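PDB 5MYP: aldehyde dehydrogenase from Trypanosoma brucei, which probably oxidises aldehydes to carboxylic acids, using NAD+ as the electron acceptor. Local coordinates for residues Asp92-Lys96 and Gly446-Phe450. Numbering follows the deposited sequence.
Sequences DEYVK and GRYSF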
ATOM      1  N   ASP A  92      -4.801 -19.401  11.951  1.00 20.30           N
ATOM      2  CA  ASP A  92      -3.572 -20.177  12.137  1.00 20.70           C
ATOM      3  C   ASP A  92      -2.786 -20.330  10.836  1.00 20.34           C
ATOM      4  O   ASP A  92      -1.565 -20.310  10.859  1.00 21.06           O
ATOM      5  CB  ASP A  92      -3.882 -21.543  12.758  1.00 21.31           C
ATOM      6  CG  ASP A  92      -4.357 -21.425  14.195  1.00 21.92           C
ATOM      7  OD1 ASP A  92      -3.501 -21.222  15.077  1.00 22.26           O
ATOM      8  OD2 ASP A  92      -5.578 -21.532  14.436  1.00 22.40           O
ATOM      9  N   GLU A  93      -3.483 -20.454   9.709  1.00 20.21           N
ATOM     10  CA  GLU A  93      -2.837 -20.481   8.390  1.00 20.44           C
ATOM     11  C   GLU A  93      -2.192 -19.128   8.073  1.00 20.35           C
ATOM     12  O   GLU A  93      -1.048 -19.076   7.628  1.00 20.19           O
ATOM     13  CB  GLU A  93      -3.844 -20.850   7.294  1.00 21.15           C
ATOM     14  CG  GLU A  93      -3.238 -21.084   5.913  1.00 21.65           C
ATOM     15  CD  GLU A  93      -4.279 -21.192   4.810  1.00 22.51           C
ATOM     16  OE1 GLU A  93      -5.436 -21.549   5.106  1.00 22.94           O
ATOM     17  OE2 GLU A  93      -3.945 -20.924   3.636  1.00 23.21           O
ATOM     18  N   TYR A  94      -2.929 -18.041   8.310  1.00 20.15           N
ATOM     19  CA  TYR A  94      -2.462 -16.702   7.939  1.00 20.15           C
ATOM     20  C   TYR A  94      -1.254 -16.220   8.749  1.00 20.04           C
ATOM     21  O   TYR A  94      -0.378 -15.551   8.201  1.00 19.73           O
ATOM     22  CB  TYR A  94      -3.612 -15.684   8.016  1.00 20.26           C
ATOM     23  CG  TYR A  94      -4.790 -15.935   7.075  1.00 20.64           C
ATOM     24  CD1 TYR A  94      -4.663 -16.744   5.931  1.00 21.09           C
ATOM     25  CD2 TYR A  94      -6.033 -15.337   7.310  1.00 20.83           C
ATOM     26  CE1 TYR A  94      -5.734 -16.961   5.084  1.00 21.18           C
ATOM     27  CE2 TYR A  94      -7.109 -15.550   6.453  1.00 21.17           C
ATOM     28  CZ  TYR A  94      -6.944 -16.363   5.342  1.00 21.22           C
ATOM     29  OH  TYR A  94      -7.980 -16.595   4.479  1.00 22.48           O
ATOM     30  N   VAL A  95      -1.193 -16.569  10.032  1.00 19.99           N
ATOM     31  CA  VAL A  95      -0.087 -16.127  10.894  1.00 20.30           C
ATOM     32  C   VAL A  95       1.267 -16.807  10.623  1.00 20.40           C
ATOM     33  O   VAL A  95       2.301 -16.265  11.002  1.00 20.43           O
ATOM     34  CB  VAL A  95      -0.426 -16.252  12.405  1.00 20.44           C
ATOM     35  CG1 VAL A  95      -1.596 -15.350  12.778  1.00 20.34           C
ATOM     36  CG2 VAL A  95      -0.692 -17.696  12.815  1.00 20.77           C
ATOM     37  N   LYS A  96       1.263 -17.980   9.979  1.00 20.68           N
ATOM     38  CA  LYS A  96       2.488 -18.771   9.813  1.00 21.12           C
ATOM     39  C   LYS A  96       3.463 -18.109   8.832  1.00 20.74           C
ATOM     40  O   LYS A  96       3.024 -17.475   7.877  1.00 19.65           O
ATOM     41  CB  LYS A  96       2.170 -20.205   9.357  1.00 22.00           C
ATOM     42  CG  LYS A  96       1.879 -20.390   7.880  1.00 22.80           C
ATOM     43  CD  LYS A  96       1.136 -21.697   7.616  1.00 23.76           C
ATOM     44  CE  LYS A  96       1.132 -22.022   6.130  1.00 24.17           C
ATOM     45  NZ  LYS A  96       0.163 -23.088   5.768  1.00 24.91           N
ATOM     46  N   GLY A 446     -11.127 -10.983   4.234  1.00 13.73           N
ATOM     47  CA  GLY A 446     -10.512 -12.293   4.485  1.00 14.20           C
ATOM     48  C   GLY A 446      -9.007 -12.232   4.656  1.00 14.52           C
ATOM     49  O   GLY A 446      -8.498 -11.429   5.443  1.00 14.45           O
ATOM     50  N   ARG A 447      -8.299 -13.067   3.897  1.00 15.14           N
ATOM     51  CA  ARG A 447      -6.826 -13.057   3.841  1.00 15.80           C
ATOM     52  C   ARG A 447      -6.240 -11.669   3.549  1.00 15.23           C
ATOM     53  O   ARG A 447      -5.182 -11.317   4.066  1.00 14.79           O
ATOM     54  CB  ARG A 447      -6.332 -14.028   2.764  1.00 17.15           C
ATOM     55  CG  ARG A 447      -4.825 -14.253   2.748  1.00 18.51           C
ATOM     56  CD  ARG A 447      -4.385 -15.001   1.502  1.00 20.00           C
ATOM     57  NE  ARG A 447      -4.591 -16.445   1.621  1.00 21.57           N
ATOM     58  CZ  ARG A 447      -3.748 -17.311   2.195  1.00 22.79           C
ATOM     59  NH1 ARG A 447      -2.608 -16.911   2.760  1.00 23.22           N
ATOM     60  NH2 ARG A 447      -4.068 -18.605   2.220  1.00 23.44           N
ATOM     61  N   TYR A 448      -6.925 -10.901   2.708  1.00 14.67           N
ATOM     62  CA  TYR A 448      -6.424  -9.600   2.253  1.00 14.60           C
ATOM     63  C   TYR A 448      -6.587  -8.527   3.328  1.00 13.92           C
ATOM     64  O   TYR A 448      -5.800  -7.582   3.373  1.00 13.61           O
ATOM     65  CB  TYR A 448      -7.089  -9.215   0.926  1.00 15.01           C
ATOM     66  CG  TYR A 448      -6.903 -10.319  -0.089  1.00 15.67           C
ATOM     67  CD1 TYR A 448      -5.664 -10.520  -0.695  1.00 16.15           C
ATOM     68  CD2 TYR A 448      -7.937 -11.201  -0.399  1.00 15.92           C
ATOM     69  CE1 TYR A 448      -5.469 -11.548  -1.610  1.00 16.61           C
ATOM     70  CE2 TYR A 448      -7.751 -12.230  -1.310  1.00 16.43           C
ATOM     71  CZ  TYR A 448      -6.512 -12.397  -1.913  1.00 16.82           C
ATOM     72  OH  TYR A 448      -6.307 -13.413  -2.819  1.00 17.60           O
ATOM     73  N   SER A 449      -7.584  -8.685   4.198  1.00 13.44           N
ATOM     74  CA  SER A 449      -7.660  -7.891   5.430  1.00 13.28           C
ATOM     75  C   SER A 449      -6.468  -8.207   6.326  1.00 13.07           C
ATOM     76  O   SER A 449      -5.786  -7.301   6.800  1.00 12.68           O
ATOM     77  CB  SER A 449      -8.947  -8.160   6.204  1.00 13.07           C
ATOM     78  OG  SER A 449     -10.078  -7.629   5.547  1.00 13.16           O
ATOM     79  N   PHE A 450      -6.212  -9.497   6.546  1.00 13.24           N
ATOM     80  CA  PHE A 450      -5.087  -9.898   7.384  1.00 13.32           C
ATOM     81  C   PHE A 450      -3.779  -9.299   6.858  1.00 13.36           C
ATOM     82  O   PHE A 450      -3.001  -8.735   7.629  1.00 13.49           O
ATOM     83  CB  PHE A 450      -4.969 -11.423   7.497  1.00 13.52           C
ATOM     84  CG  PHE A 450      -3.837 -11.857   8.378  1.00 13.35           C
ATOM     85  CD1 PHE A 450      -2.559 -12.032   7.852  1.00 13.57           C
ATOM     86  CD2 PHE A 450      -4.031 -12.036   9.739  1.00 13.69           C
ATOM     87  CE1 PHE A 450      -1.498 -12.402   8.663  1.00 13.53           C
ATOM     88  CE2 PHE A 450      -2.975 -12.409  10.560  1.00 13.65           C
ATOM     89  CZ  PHE A 450      -1.707 -12.589  10.020  1.00 13.67           C
TER
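Phe450 turns its CG anti to the backbone N (chi1 -179°), which brings one face of its ring against Tyr94 CB. Tyr94 reaches between Arg447 and Phe450. Its CB sits over the centre of the Phe450 ring, 3.8 Å from the centroid, in a CH-pi contact. The two rings are oblique to each other. Phe450 CE1 also comes 3.4 Å from Tyr94 O, and Val95 CG1 meets Phe450 CZ at 3.9 Å. On the Tyr94 ring, Arg447 CA makes a second CH-pi contact over one face. The Arg447 chain then bends at chi3 (-81°). This brings one face of the guanidinium over Tyr94 CE1, 3.5 Å from Arg447 CZ, with NH2 at the edge of the tyrosine ring. The two planes are steeply inclined, so this is not a flat stack. The same guanidinium forms a salt bridge from NH2 to Glu93 OE2 at 2.7 Å. Tyr94 OH is hydrogen-bonded to His86, and Glu83 takes the N-H of Gly446, the N-cap residue of helix 447-452. The contact therefore joins the C-terminal end of helix 69-95 to the start of helix 447-452. Buried aromatic packing lies beside a partly exposed ion pair. The hydrogen bond from Arg447 NH2 to Glu93 OE2 is weak, with an N-H...O angle of 127°, so this link probably rests more on charge than on a directional hydrogen bond.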